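Local coordinates for protein 3-phosphoshikimate 1-carboxyvinyltransferase (Streptomyces sviceus, PDB 7M0O) that probably catalyses transfer of the enolpyruvyl group of phosphoenolpyruvate to the 5-hydroxyl of shikimate-3-phosphate, the sixth step of the pathway to chorismate, at residues Glu37-Gly42 with Ala79-Phe84; Val68-Val73 with Thr95-Ala100; Leu88-His93 with Leu134-Ala139; Arg107-Leu112 with Gly130-Thr135. One frame throughout, in Å; residues are numbered along the deposited sequence.

Contact 1: Glu37-Gly42 with Ala79-Phe84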
loop_
_atom_site.group_PDB
_atom_site.type_symbol
_atom_site.label_atom_id
_atom_site.label_comp_id
_atom_site.label_asym_id
_atom_site.label_seq_id
_atom_site.Cartn_x
_atom_site.Cartn_y
_atom_site.Cartn_z
ATOM N N GLU A 37 -7.378 -12.446 -5.190
ATOM C CA GLU A 37 -8.107 -13.540 -5.823
ATOM C C GLU A 37 -9.143 -14.130 -4.870
ATOM O O GLU A 37 -10.283 -14.388 -5.266
ATOM C CB GLU A 37 -7.133 -14.617 -6.310
ATOM C CG GLU A 37 -7.789 -15.755 -7.098
ATOM C CD GLU A 37 -8.149 -15.351 -8.524
ATOM O OE1 GLU A 37 -7.578 -14.348 -9.022
ATOM O OE2 GLU A 37 -8.992 -16.049 -9.148
ATOM N N GLY A 38 -8.762 -14.344 -3.608
ATOM C CA GLY A 38 -9.716 -14.838 -2.629
ATOM C C GLY A 38 -10.846 -13.856 -2.353
ATOM O O GLY A 38 -11.989 -14.275 -2.123
ATOM N N PHE A 39 -10.546 -12.554 -2.381
ATOM C CA PHE A 39 -11.584 -11.525 -2.249
ATOM C C PHE A 39 -12.611 -11.657 -3.366
ATOM O O PHE A 39 -13.825 -11.718 -3.116
ATOM C CB PHE A 39 -10.935 -10.133 -2.269
ATOM C CG PHE A 39 -11.762 -9.017 -1.628
ATOM C CD1 PHE A 39 -11.169 -8.144 -0.734
ATOM C CD2 PHE A 39 -13.082 -8.799 -1.988
ATOM C CE1 PHE A 39 -11.895 -7.088 -0.173
ATOM C CE2 PHE A 39 -13.818 -7.757 -1.429
ATOM C CZ PHE A 39 -13.223 -6.902 -0.525
ATOM N N ALA A 40 -12.135 -11.688 -4.616
ATOM C CA ALA A 40 -13.022 -11.889 -5.755
ATOM C C ALA A 40 -13.828 -13.173 -5.614
ATOM O O ALA A 40 -15.037 -13.181 -5.868
ATOM C CB ALA A 40 -12.209 -11.906 -7.053
ATOM N N GLU A 41 -13.169 -14.283 -5.238
ATOM C CA GLU A 41 -13.885 -15.545 -5.054
ATOM C C GLU A 41 -14.955 -15.429 -3.971
ATOM O O GLU A 41 -16.046 -15.995 -4.101
ATOM C CB GLU A 41 -12.920 -16.675 -4.683
ATOM C CG GLU A 41 -11.843 -17.021 -5.722
ATOM C CD GLU A 41 -10.846 -18.067 -5.206
ATOM O OE1 GLU A 41 -11.180 -18.794 -4.244
ATOM O OE2 GLU A 41 -9.719 -18.156 -5.751
ATOM N N GLY A 42 -14.635 -14.742 -2.874
ATOM C CA GLY A 42 -15.606 -14.567 -1.808
ATOM C C GLY A 42 -16.795 -13.751 -2.261
ATOM O O GLY A 42 -17.937 -14.064 -1.920
ATOM N N ALA A 79 -5.461 -11.140 4.457
ATOM C CA ALA A 79 -5.895 -10.307 5.573
ATOM C C ALA A 79 -7.014 -9.362 5.157
ATOM O O ALA A 79 -7.966 -9.146 5.920
ATOM C CB ALA A 79 -4.715 -9.521 6.138
ATOM N N THR A 80 -6.917 -8.787 3.956
ATOM C CA THR A 80 -7.966 -7.888 3.481
ATOM C C THR A 80 -9.297 -8.620 3.356
ATOM O O THR A 80 -10.344 -8.122 3.791
ATOM C CB THR A 80 -7.570 -7.279 2.130
ATOM O OG1 THR A 80 -6.547 -6.299 2.320
ATOM C CG2 THR A 80 -8.784 -6.628 1.484
ATOM N N THR A 81 -9.280 -9.792 2.719
ATOM C CA THR A 81 -10.486 -10.601 2.589
ATOM C C THR A 81 -11.096 -10.905 3.957
ATOM O O THR A 81 -12.319 -10.811 4.136
ATOM C CB THR A 81 -10.161 -11.901 1.851
ATOM O OG1 THR A 81 -9.466 -11.606 0.617
ATOM C CG2 THR A 81 -11.420 -12.695 1.551
ATOM N N ALA A 82 -10.251 -11.248 4.935
ATOM C CA ALA A 82 -10.717 -11.654 6.256
ATOM C C ALA A 82 -11.345 -10.519 7.049
ATOM O O ALA A 82 -12.144 -10.785 7.956
ATOM C CB ALA A 82 -9.561 -12.255 7.060
ATOM N N ARG A 83 -11.007 -9.267 6.742
ATOM C CA ARG A 83 -11.600 -8.132 7.441
ATOM C C ARG A 83 -12.673 -7.423 6.629
ATOM O O ARG A 83 -13.719 -7.064 7.180
ATOM C CB ARG A 83 -10.514 -7.125 7.833
ATOM C CG ARG A 83 -9.491 -7.719 8.775
ATOM C CD ARG A 83 -8.118 -7.106 8.547
ATOM N NE ARG A 83 -7.135 -7.627 9.491
ATOM C CZ ARG A 83 -5.856 -7.268 9.510
ATOM N NH1 ARG A 83 -5.394 -6.389 8.630
ATOM N NH2 ARG A 83 -5.040 -7.790 10.413
ATOM N N PHE A 84 -12.464 -7.243 5.322
ATOM C CA PHE A 84 -13.411 -6.470 4.518
ATOM C C PHE A 84 -14.663 -7.266 4.163
ATOM O O PHE A 84 -15.756 -6.697 4.114
ATOM C CB PHE A 84 -12.747 -5.978 3.231
ATOM C CG PHE A 84 -11.832 -4.805 3.418
ATOM C CD1 PHE A 84 -11.549 -4.306 4.685
ATOM C CD2 PHE A 84 -11.260 -4.186 2.315
ATOM C CE1 PHE A 84 -10.706 -3.224 4.846
ATOM C CE2 PHE A 84 -10.406 -3.098 2.465
ATOM C CZ PHE A 84 -10.131 -2.614 3.731
#
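The F39 ring meets helix 79-90 with its rim. In its plane, at the edge, lie the methyl CG2 of T80 and atom CD2 of the F84 ring, and CE1 of F39 stands in turn at the edge of F84, so the two phenyl rings touch rim against rim rather than in a stack. CE1 of F39 is 3.6 Å from T80 CG2; the same carbon rests 3.7 Å from F84 CB, which approaches obliquely. With CG anti to the backbone N (chi1 -158°), the F39 side chain is carried across toward helix 79-90. Helices 34-45 and 79-90 run in roughly the same direction here, 34° apart, with short axes passing at 8.8 Å. Such buried helices running side by side are a feature of the EPSP synthase fold, whose domains gather helices inside a surround of sheets. Close approach centres on F39 and T81, whose CA atoms are 5.0 Å apart, and next to them the bare backbone of G38 faces T81 OG1. T81 turns OG1 toward the backbone, 3.3 Å from F39 N, but the angle is too poor for a hydrogen bond, and the hydroxyl is bonded instead to D35. T80 divides its two branches: CG2 serves the F39 edge, while OG1 is hydrogen-bonded to K8, a residue predicted to bind both substrates. F84 and T80 also touch A12 of helix 8-20, and F39 reaches L15 of the same helix.

Contact 2: Val68-Val73 with Thr95-Ala100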
loop_
_atom_site.group_PDB
_atom_site.type_symbol
_atom_site.label_atom_id
_atom_site.label_comp_id
_atom_site.label_asym_id
_atom_site.label_seq_id
_atom_site.Cartn_x
_atom_site.Cartn_y
_atom_site.Cartn_z
ATOM N N VAL A 68 -27.066 -13.598 -1.766
ATOM C CA VAL A 68 -27.536 -14.848 -1.178
ATOM C C VAL A 68 -28.040 -14.615 0.243
ATOM O O VAL A 68 -27.610 -13.694 0.943
ATOM C CB VAL A 68 -26.429 -15.916 -1.196
ATOM C CG1 VAL A 68 -26.013 -16.224 -2.629
ATOM C CG2 VAL A 68 -25.224 -15.470 -0.379
ATOM N N ALA A 69 -28.966 -15.470 0.676
ATOM C CA ALA A 69 -29.496 -15.377 2.028
ATOM C C ALA A 69 -28.611 -16.074 3.055
ATOM O O ALA A 69 -28.711 -15.772 4.243
ATOM C CB ALA A 69 -30.908 -15.965 2.078
ATOM N N GLU A 70 -27.733 -16.979 2.613
ATOM C CA GLU A 70 -26.853 -17.750 3.485
ATOM C C GLU A 70 -25.642 -18.201 2.676
ATOM O O GLU A 70 -25.766 -18.509 1.488
ATOM C CB GLU A 70 -27.587 -18.958 4.081
ATOM C CG GLU A 70 -26.854 -19.699 5.193
ATOM C CD GLU A 70 -27.780 -20.640 5.959
ATOM O OE1 GLU A 70 -28.941 -20.796 5.535
ATOM O OE2 GLU A 70 -27.357 -21.210 6.989
ATOM N N ALA A 71 -24.474 -18.222 3.324
ATOM C CA ALA A 71 -23.265 -18.668 2.638
ATOM C C ALA A 71 -22.169 -19.030 3.629
ATOM O O ALA A 71 -22.097 -18.490 4.735
ATOM C CB ALA A 71 -22.728 -17.605 1.678
ATOM N N ASP A 72 -21.307 -19.950 3.197
ATOM C CA ASP A 72 -20.045 -20.236 3.861
ATOM C C ASP A 72 -18.949 -19.613 3.002
ATOM O O ASP A 72 -18.824 -19.941 1.818
ATOM C CB ASP A 72 -19.840 -21.746 4.020
ATOM C CG ASP A 72 -20.917 -22.412 4.876
ATOM O OD1 ASP A 72 -20.921 -22.197 6.105
ATOM O OD2 ASP A 72 -21.754 -23.161 4.331
ATOM N N VAL A 73 -18.179 -18.700 3.583
ATOM C CA VAL A 73 -17.171 -17.932 2.857
ATOM C C VAL A 73 -15.805 -18.269 3.439
ATOM O O VAL A 73 -15.574 -18.093 4.643
ATOM C CB VAL A 73 -17.438 -16.423 2.939
ATOM C CG1 VAL A 73 -16.421 -15.646 2.113
ATOM C CG2 VAL A 73 -18.865 -16.118 2.502
ATOM N N THR A 95 -27.311 -14.730 6.527
ATOM C CA THR A 95 -26.501 -15.464 7.507
ATOM C C THR A 95 -25.208 -15.939 6.855
ATOM O O THR A 95 -25.247 -16.742 5.919
ATOM C CB THR A 95 -27.268 -16.649 8.092
ATOM O OG1 THR A 95 -28.564 -16.214 8.521
ATOM C CG2 THR A 95 -26.516 -17.227 9.279
ATOM N N TYR A 96 -24.067 -15.451 7.351
ATOM C CA TYR A 96 -22.782 -15.633 6.668
ATOM C C TYR A 96 -21.747 -16.201 7.629
ATOM O O TYR A 96 -21.403 -15.567 8.634
ATOM C CB TYR A 96 -22.313 -14.302 6.067
ATOM C CG TYR A 96 -23.401 -13.679 5.218
ATOM C CD1 TYR A 96 -23.773 -14.263 4.015
ATOM C CD2 TYR A 96 -24.106 -12.546 5.646
ATOM C CE1 TYR A 96 -24.779 -13.726 3.231
ATOM C CE2 TYR A 96 -25.101 -12.001 4.862
ATOM C CZ TYR A 96 -25.441 -12.602 3.661
ATOM O OH TYR A 96 -26.441 -12.074 2.874
ATOM N N ARG A 97 -21.235 -17.388 7.296
ATOM C CA ARG A 97 -20.268 -18.104 8.127
ATOM C C ARG A 97 -18.884 -17.962 7.497
ATOM O O ARG A 97 -18.631 -18.498 6.412
ATOM C CB ARG A 97 -20.666 -19.572 8.270
ATOM C CG ARG A 97 -21.976 -19.777 9.012
ATOM C CD ARG A 97 -22.451 -21.222 8.949
ATOM N NE ARG A 97 -22.819 -21.595 7.589
ATOM C CZ ARG A 97 -24.021 -21.396 7.058
ATOM N NH1 ARG A 97 -24.983 -20.829 7.780
ATOM N NH2 ARG A 97 -24.259 -21.763 5.803
ATOM N N PHE A 98 -17.992 -17.239 8.175
ATOM C CA PHE A 98 -16.647 -16.983 7.674
ATOM C C PHE A 98 -15.630 -17.904 8.337
ATOM O O PHE A 98 -15.762 -18.275 9.508
ATOM C CB PHE A 98 -16.255 -15.521 7.924
ATOM C CG PHE A 98 -17.028 -14.539 7.087
ATOM C CD1 PHE A 98 -18.196 -13.958 7.556
ATOM C CD2 PHE A 98 -16.568 -14.178 5.827
ATOM C CE1 PHE A 98 -18.908 -13.050 6.774
ATOM C CE2 PHE A 98 -17.277 -13.266 5.047
ATOM C CZ PHE A 98 -18.452 -12.706 5.528
ATOM N N ASP A 99 -14.614 -18.279 7.569
ATOM C CA ASP A 99 -13.481 -19.014 8.104
ATOM C C ASP A 99 -12.245 -18.603 7.313
ATOM O O ASP A 99 -12.337 -17.966 6.262
ATOM C CB ASP A 99 -13.711 -20.539 8.051
ATOM C CG ASP A 99 -12.851 -21.284 9.040
ATOM O OD1 ASP A 99 -12.144 -20.614 9.832
ATOM O OD2 ASP A 99 -12.870 -22.539 9.013
ATOM N N ALA A 100 -11.077 -18.959 7.830
ATOM C CA ALA A 100 -9.833 -18.648 7.140
ATOM C C ALA A 100 -8.923 -19.869 7.211
ATOM O O ALA A 100 -9.266 -20.885 7.803
ATOM C CB ALA A 100 -9.188 -17.395 7.743
HETATM O O HOH W 1 -30.583 -16.152 6.101
#
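R97 reaches across to two acidic side chains of the neighbouring strand, E70 and D72. The bend at chi3 (-67°) folds the guanidinium back over strand 70-74, with the A71 carbonyl oxygen over one face and both carboxylates at its edge. NE faces D72 OD1 and NH1 faces E70 OE2; both pairs refine to 2.5 Å, so short that the exact length is doubtful. NH2 adds a weak bond to D72 OD2. E70, extended beyond CG, offers the anti lone pair of OE2, and its carboxylate plane is turned 65° from the guanidinium. A leucine in place of R97 would probably leave the carboxylates of E70 and D72 without their shared positive mate. Beneath these charges run parallel strands in register, the two strands of a beta-alpha-beta unit joined through helix 79-90; R97 N donates to A71 O over 2.9 Å. The opposite face is apolar. Y96 sends its ring toward V68, where OH donates to V68 O at 2.8 Å nearly along the C=O axis, and CE1 lies 4.0 Å from V68 CG2. V73 packs alongside the F98 ring, its CB 3.8 Å from F98 CD2. One sheet thus shows charge to the solvent side and hydrocarbon to helix 79-90, and the three-way salt bridge probably softens the repulsion its two acids would otherwise feel.

Contact 3: Leu88-His93 with Leu134-Ala139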
loop_
_atom_site.group_PDB
_atom_site.type_symbol
_atom_site.label_atom_id
_atom_site.label_comp_id
_atom_site.label_asym_id
_atom_site.label_seq_id
_atom_site.Cartn_x
_atom_site.Cartn_y
_atom_site.Cartn_z
ATOM N N LEU A 88 -18.517 -5.925 4.710
ATOM C CA LEU A 88 -19.524 -5.841 3.652
ATOM C C LEU A 88 -20.764 -6.656 3.983
ATOM O O LEU A 88 -21.899 -6.203 3.789
ATOM C CB LEU A 88 -18.936 -6.350 2.338
ATOM C CG LEU A 88 -18.129 -5.361 1.520
ATOM C CD1 LEU A 88 -17.319 -6.144 0.476
ATOM C CD2 LEU A 88 -19.071 -4.354 0.849
ATOM N N ALA A 89 -20.565 -7.889 4.437
ATOM C CA ALA A 89 -21.709 -8.738 4.743
ATOM C C ALA A 89 -22.524 -8.166 5.894
ATOM O O ALA A 89 -23.760 -8.233 5.874
ATOM C CB ALA A 89 -21.237 -10.154 5.065
ATOM N N ALA A 90 -21.855 -7.604 6.906
ATOM C CA ALA A 90 -22.570 -7.060 8.064
ATOM C C ALA A 90 -23.536 -5.956 7.666
ATOM O O ALA A 90 -24.565 -5.757 8.333
ATOM C CB ALA A 90 -21.584 -6.518 9.097
ATOM N N ALA A 91 -23.226 -5.222 6.598
ATOM C CA ALA A 91 -24.133 -4.181 6.139
ATOM C C ALA A 91 -25.311 -4.729 5.346
ATOM O O ALA A 91 -26.246 -3.973 5.070
ATOM C CB ALA A 91 -23.385 -3.166 5.280
ATOM N N GLY A 92 -25.279 -6.002 4.966
ATOM C CA GLY A 92 -26.331 -6.654 4.207
ATOM C C GLY A 92 -27.296 -7.421 5.093
ATOM O O GLY A 92 -27.469 -7.114 6.275
ATOM N N HIS A 93 -27.917 -8.450 4.517
ATOM C CA HIS A 93 -29.051 -9.127 5.143
ATOM C C HIS A 93 -28.979 -10.616 4.819
ATOM O O HIS A 93 -29.254 -11.026 3.689
ATOM C CB HIS A 93 -30.365 -8.505 4.657
ATOM C CG HIS A 93 -30.360 -7.004 4.689
ATOM N ND1 HIS A 93 -30.863 -6.278 5.750
ATOM C CD2 HIS A 93 -29.880 -6.095 3.805
ATOM C CE1 HIS A 93 -30.698 -4.987 5.516
ATOM N NE2 HIS A 93 -30.099 -4.848 4.345
ATOM N N LEU A 134 -16.003 -17.009 12.302
ATOM C CA LEU A 134 -17.017 -16.161 12.911
ATOM C C LEU A 134 -18.246 -16.137 12.024
ATOM O O LEU A 134 -18.164 -16.341 10.806
ATOM C CB LEU A 134 -16.496 -14.743 13.146
ATOM C CG LEU A 134 -15.955 -14.002 11.924
ATOM C CD1 LEU A 134 -17.086 -13.202 11.250
ATOM C CD2 LEU A 134 -14.819 -13.085 12.320
ATOM N N THR A 135 -19.386 -15.853 12.634
ATOM C CA THR A 135 -20.666 -15.921 11.946
ATOM C C THR A 135 -21.385 -14.586 12.089
ATOM O O THR A 135 -21.531 -14.084 13.205
ATOM C CB THR A 135 -21.497 -17.072 12.519
ATOM O OG1 THR A 135 -20.799 -18.302 12.273
ATOM C CG2 THR A 135 -22.881 -17.134 11.871
ATOM N N VAL A 136 -21.819 -14.013 10.962
ATOM C CA VAL A 136 -22.590 -12.768 10.945
ATOM C C VAL A 136 -24.027 -13.065 10.541
ATOM O O VAL A 136 -24.293 -13.462 9.397
ATOM C CB VAL A 136 -21.993 -11.724 9.989
ATOM C CG1 VAL A 136 -22.819 -10.418 10.057
ATOM C CG2 VAL A 136 -20.512 -11.476 10.272
ATOM N N ARG A 137 -24.959 -12.820 11.460
ATOM C CA ARG A 137 -26.393 -12.808 11.159
ATOM C C ARG A 137 -26.772 -11.362 10.867
ATOM O O ARG A 137 -27.164 -10.607 11.758
ATOM C CB ARG A 137 -27.185 -13.396 12.316
ATOM C CG ARG A 137 -26.886 -14.889 12.541
ATOM C CD ARG A 137 -27.248 -15.365 13.955
ATOM N NE ARG A 137 -27.262 -16.826 14.084
ATOM C CZ ARG A 137 -26.200 -17.585 14.356
ATOM N NH1 ARG A 137 -25.010 -17.033 14.533
ATOM N NH2 ARG A 137 -26.327 -18.906 14.455
ATOM N N ALA A 138 -26.630 -10.973 9.599
ATOM C CA ALA A 138 -26.687 -9.574 9.190
ATOM C C ALA A 138 -28.126 -9.099 8.993
ATOM O O ALA A 138 -28.976 -9.834 8.476
ATOM C CB ALA A 138 -25.893 -9.391 7.888
ATOM N N ALA A 139 -28.382 -7.851 9.396
ATOM C CA ALA A 139 -29.652 -7.174 9.139
ATOM C C ALA A 139 -29.408 -5.678 8.946
ATOM O O ALA A 139 -30.162 -4.838 9.449
ATOM C CB ALA A 139 -30.650 -7.415 10.272
HETATM O O HOH W 2 -26.037 -6.436 10.513
#
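Two torsions set the side chains that meet here. In V136, CG1 is anti to the backbone N (chi1 -178°), which brings that methyl to 3.9 Å from A90 CA; in H93, CG beside the backbone N (chi1 -47°) lays the imidazole against A139, with ND1 3.6 Å from A139 C. The contact joins the beta-alpha-beta unit of strand 70-74, helix 79-90 and strand 95-99 to strand 134-139, the antiparallel neighbour of strand 95-99, through the end of the helix and the turn after it. H93 and A139 form a non-hydrogen-bonded antiparallel pair, in which H93 CA makes a CA-H...O contact with A138 O at 3.4 Å. The A138 methyl makes the closest approach of the contact. Its CB sits 3.2 Å from A89 O and equally far from G92 O, so a single small side chain is lodged between a carbonyl of the helix's last turn and one of the loop after it. G92 pairs by backbone bonds with G140, just past the strand, and H93 NE2 is held by Q64. No direct hydrogen bond crosses; one water bridges instead: it donates to A90 O at 2.7 Å and accepts from A139 N at 3.0 Å.

Contact 4: Arg107-Leu112 with Gly130-Thr135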
loop_
_atom_site.group_PDB
_atom_site.type_symbol
_atom_site.label_atom_id
_atom_site.label_comp_id
_atom_site.label_asym_id
_atom_site.label_seq_id
_atom_site.Cartn_x
_atom_site.Cartn_y
_atom_site.Cartn_z
ATOM N N ARG A 107 -4.626 -14.706 13.160
ATOM C CA ARG A 107 -4.557 -13.252 13.093
ATOM C C ARG A 107 -5.920 -12.662 13.447
ATOM O O ARG A 107 -6.792 -12.558 12.569
ATOM C CB ARG A 107 -4.112 -12.787 11.700
ATOM C CG ARG A 107 -2.676 -13.207 11.337
ATOM C CD ARG A 107 -2.237 -12.586 10.025
ATOM N NE ARG A 107 -2.433 -11.140 10.036
ATOM C CZ ARG A 107 -2.161 -10.338 9.014
ATOM N NH1 ARG A 107 -1.680 -10.838 7.885
ATOM N NH2 ARG A 107 -2.374 -9.033 9.121
ATOM N N PRO A 108 -6.157 -12.255 14.690
ATOM C CA PRO A 108 -7.490 -11.755 15.054
ATOM C C PRO A 108 -7.754 -10.368 14.489
ATOM O O PRO A 108 -6.877 -9.690 13.947
ATOM C CB PRO A 108 -7.464 -11.738 16.584
ATOM C CG PRO A 108 -6.026 -11.527 16.917
ATOM C CD PRO A 108 -5.237 -12.259 15.843
ATOM N N LEU A 109 -9.010 -9.954 14.632
ATOM C CA LEU A 109 -9.495 -8.656 14.168
ATOM C C LEU A 109 -10.411 -8.031 15.216
ATOM O O LEU A 109 -11.436 -7.420 14.887
ATOM C CB LEU A 109 -10.217 -8.791 12.827
ATOM C CG LEU A 109 -11.386 -9.794 12.808
ATOM C CD1 LEU A 109 -12.574 -9.235 12.030
ATOM C CD2 LEU A 109 -10.963 -11.124 12.199
ATOM N N LEU A 110 -10.040 -8.154 16.494
ATOM C CA LEU A 110 -10.959 -7.774 17.568
ATOM C C LEU A 110 -11.390 -6.306 17.550
ATOM O O LEU A 110 -12.580 -6.045 17.805
ATOM C CB LEU A 110 -10.344 -8.130 18.930
ATOM C CG LEU A 110 -11.321 -7.958 20.102
ATOM C CD1 LEU A 110 -12.622 -8.766 19.885
ATOM C CD2 LEU A 110 -10.637 -8.357 21.391
ATOM N N PRO A 111 -10.529 -5.320 17.277
ATOM C CA PRO A 111 -11.049 -3.939 17.217
ATOM C C PRO A 111 -12.186 -3.776 16.226
ATOM O O PRO A 111 -13.145 -3.038 16.500
ATOM C CB PRO A 111 -9.817 -3.118 16.814
ATOM C CG PRO A 111 -8.660 -3.919 17.327
ATOM C CD PRO A 111 -9.055 -5.352 17.149
ATOM N N LEU A 112 -12.105 -4.454 15.081
ATOM C CA LEU A 112 -13.164 -4.352 14.082
ATOM C C LEU A 112 -14.420 -5.088 14.534
ATOM O O LEU A 112 -15.535 -4.566 14.401
ATOM C CB LEU A 112 -12.676 -4.909 12.749
ATOM C CG LEU A 112 -13.721 -4.901 11.639
ATOM C CD1 LEU A 112 -14.260 -3.490 11.377
ATOM C CD2 LEU A 112 -13.086 -5.499 10.387
ATOM N N GLY A 130 -12.320 -12.520 18.718
ATOM C CA GLY A 130 -11.511 -11.785 17.770
ATOM C C GLY A 130 -11.108 -12.560 16.531
ATOM O O GLY A 130 -10.702 -11.940 15.537
ATOM N N HIS A 131 -11.215 -13.889 16.557
ATOM C CA HIS A 131 -10.663 -14.741 15.508
ATOM C C HIS A 131 -11.755 -15.305 14.601
ATOM O O HIS A 131 -12.899 -15.500 15.017
ATOM C CB HIS A 131 -9.891 -15.920 16.125
ATOM C CG HIS A 131 -8.713 -15.511 16.949
ATOM N ND1 HIS A 131 -7.417 -15.739 16.544
ATOM C CD2 HIS A 131 -8.628 -14.902 18.156
ATOM C CE1 HIS A 131 -6.583 -15.272 17.456
ATOM N NE2 HIS A 131 -7.291 -14.771 18.452
ATOM N N HIS A 132 -11.385 -15.569 13.351
ATOM C CA HIS A 132 -12.106 -16.547 12.545
ATOM C C HIS A 132 -11.934 -17.948 13.145
ATOM O O HIS A 132 -10.897 -18.256 13.734
ATOM C CB HIS A 132 -11.590 -16.533 11.104
ATOM C CG HIS A 132 -12.029 -15.329 10.330
ATOM N ND1 HIS A 132 -13.266 -15.255 9.722
ATOM C CD2 HIS A 132 -11.423 -14.139 10.098
ATOM C CE1 HIS A 132 -13.394 -14.076 9.136
ATOM N NE2 HIS A 132 -12.292 -13.380 9.350
ATOM N N PRO A 133 -12.935 -18.829 12.998
ATOM C CA PRO A 133 -14.201 -18.633 12.284
ATOM C C PRO A 133 -15.170 -17.728 13.048
ATOM O O PRO A 133 -15.144 -17.662 14.280
ATOM C CB PRO A 133 -14.750 -20.065 12.150
ATOM C CG PRO A 133 -14.124 -20.810 13.271
ATOM C CD PRO A 133 -12.759 -20.224 13.444
ATOM N N LEU A 134 -16.003 -17.009 12.302
ATOM C CA LEU A 134 -17.017 -16.161 12.911
ATOM C C LEU A 134 -18.246 -16.137 12.024
ATOM O O LEU A 134 -18.164 -16.341 10.806
ATOM C CB LEU A 134 -16.496 -14.743 13.146
ATOM C CG LEU A 134 -15.955 -14.002 11.924
ATOM C CD1 LEU A 134 -17.086 -13.202 11.250
ATOM C CD2 LEU A 134 -14.819 -13.085 12.320
ATOM N N THR A 135 -19.386 -15.853 12.634
ATOM C CA THR A 135 -20.666 -15.921 11.946
ATOM C C THR A 135 -21.385 -14.586 12.089
ATOM O O THR A 135 -21.531 -14.084 13.205
ATOM C CB THR A 135 -21.497 -17.072 12.519
ATOM O OG1 THR A 135 -20.799 -18.302 12.273
ATOM C CG2 THR A 135 -22.881 -17.134 11.871
HETATM O O HOH W 3 -8.727 -14.713 12.657
#
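One direct hydrogen bond joins the segments: L109 N donates to G130 O at 2.8 Å, nearly straight at 165°. A water adds a second tie, accepting from H132 N at 2.9 Å and lying close to R107 O. Both histidines are also held from outside the two segments: H132 NE2 is hydrogen-bonded to A82 O of helix 79-90, and H131 ND1 to R105 O, which helps hold the H131 ring in its turn. The aromatic contribution is a CH-pi contact: P108 lays CB over the centre of one face of the H131 ring, 3.6 Å from the centroid and 13° off the normal. An alanine in place of H131 would probably strip P108 of its aromatic cover and leave R105 O without that partner. Apolar packing centres on L109 CD2, which is 3.7 Å from H132 CD2 and 4.3 Å from L134 CD2; CG set between the backbone N and the carbonyl carbon (chi1 56°) brings this methyl to the H132 ring. Sterics and backbone together call for glycine at G130, since a CB would fall 3.2 Å from L110 CB and, at these backbone angles, jam against the preceding carbonyl. L109 sits at the N-cap position of helix 110-118, so G130 to H132 brace the lead-in to that helix, just after R107, which is predicted to bind phosphoenolpyruvate.

How the contacts relate
Contact 1 is fully buried; the other three are partly buried and reach the surface. Contacts 1 and 3 share helix 79-90, one near its start and one at its end; contact 2 lies within one beta-alpha-beta unit, which contacts 1 and 3 tie to neighbouring elements. Contacts 3 and 4 share strand 134-139, which pairs with strand 95-99 of contact 2. Chemistry follows place: rings and methyls between helices inside, salt bridges on the exposed sheet face, and waters with backbone contacts where turns and loops meet. Contact 4 holds R107, and contact 1 lies beside K8 and Q155, all predicted to bind substrate, while contact 3 is plain packing away from them.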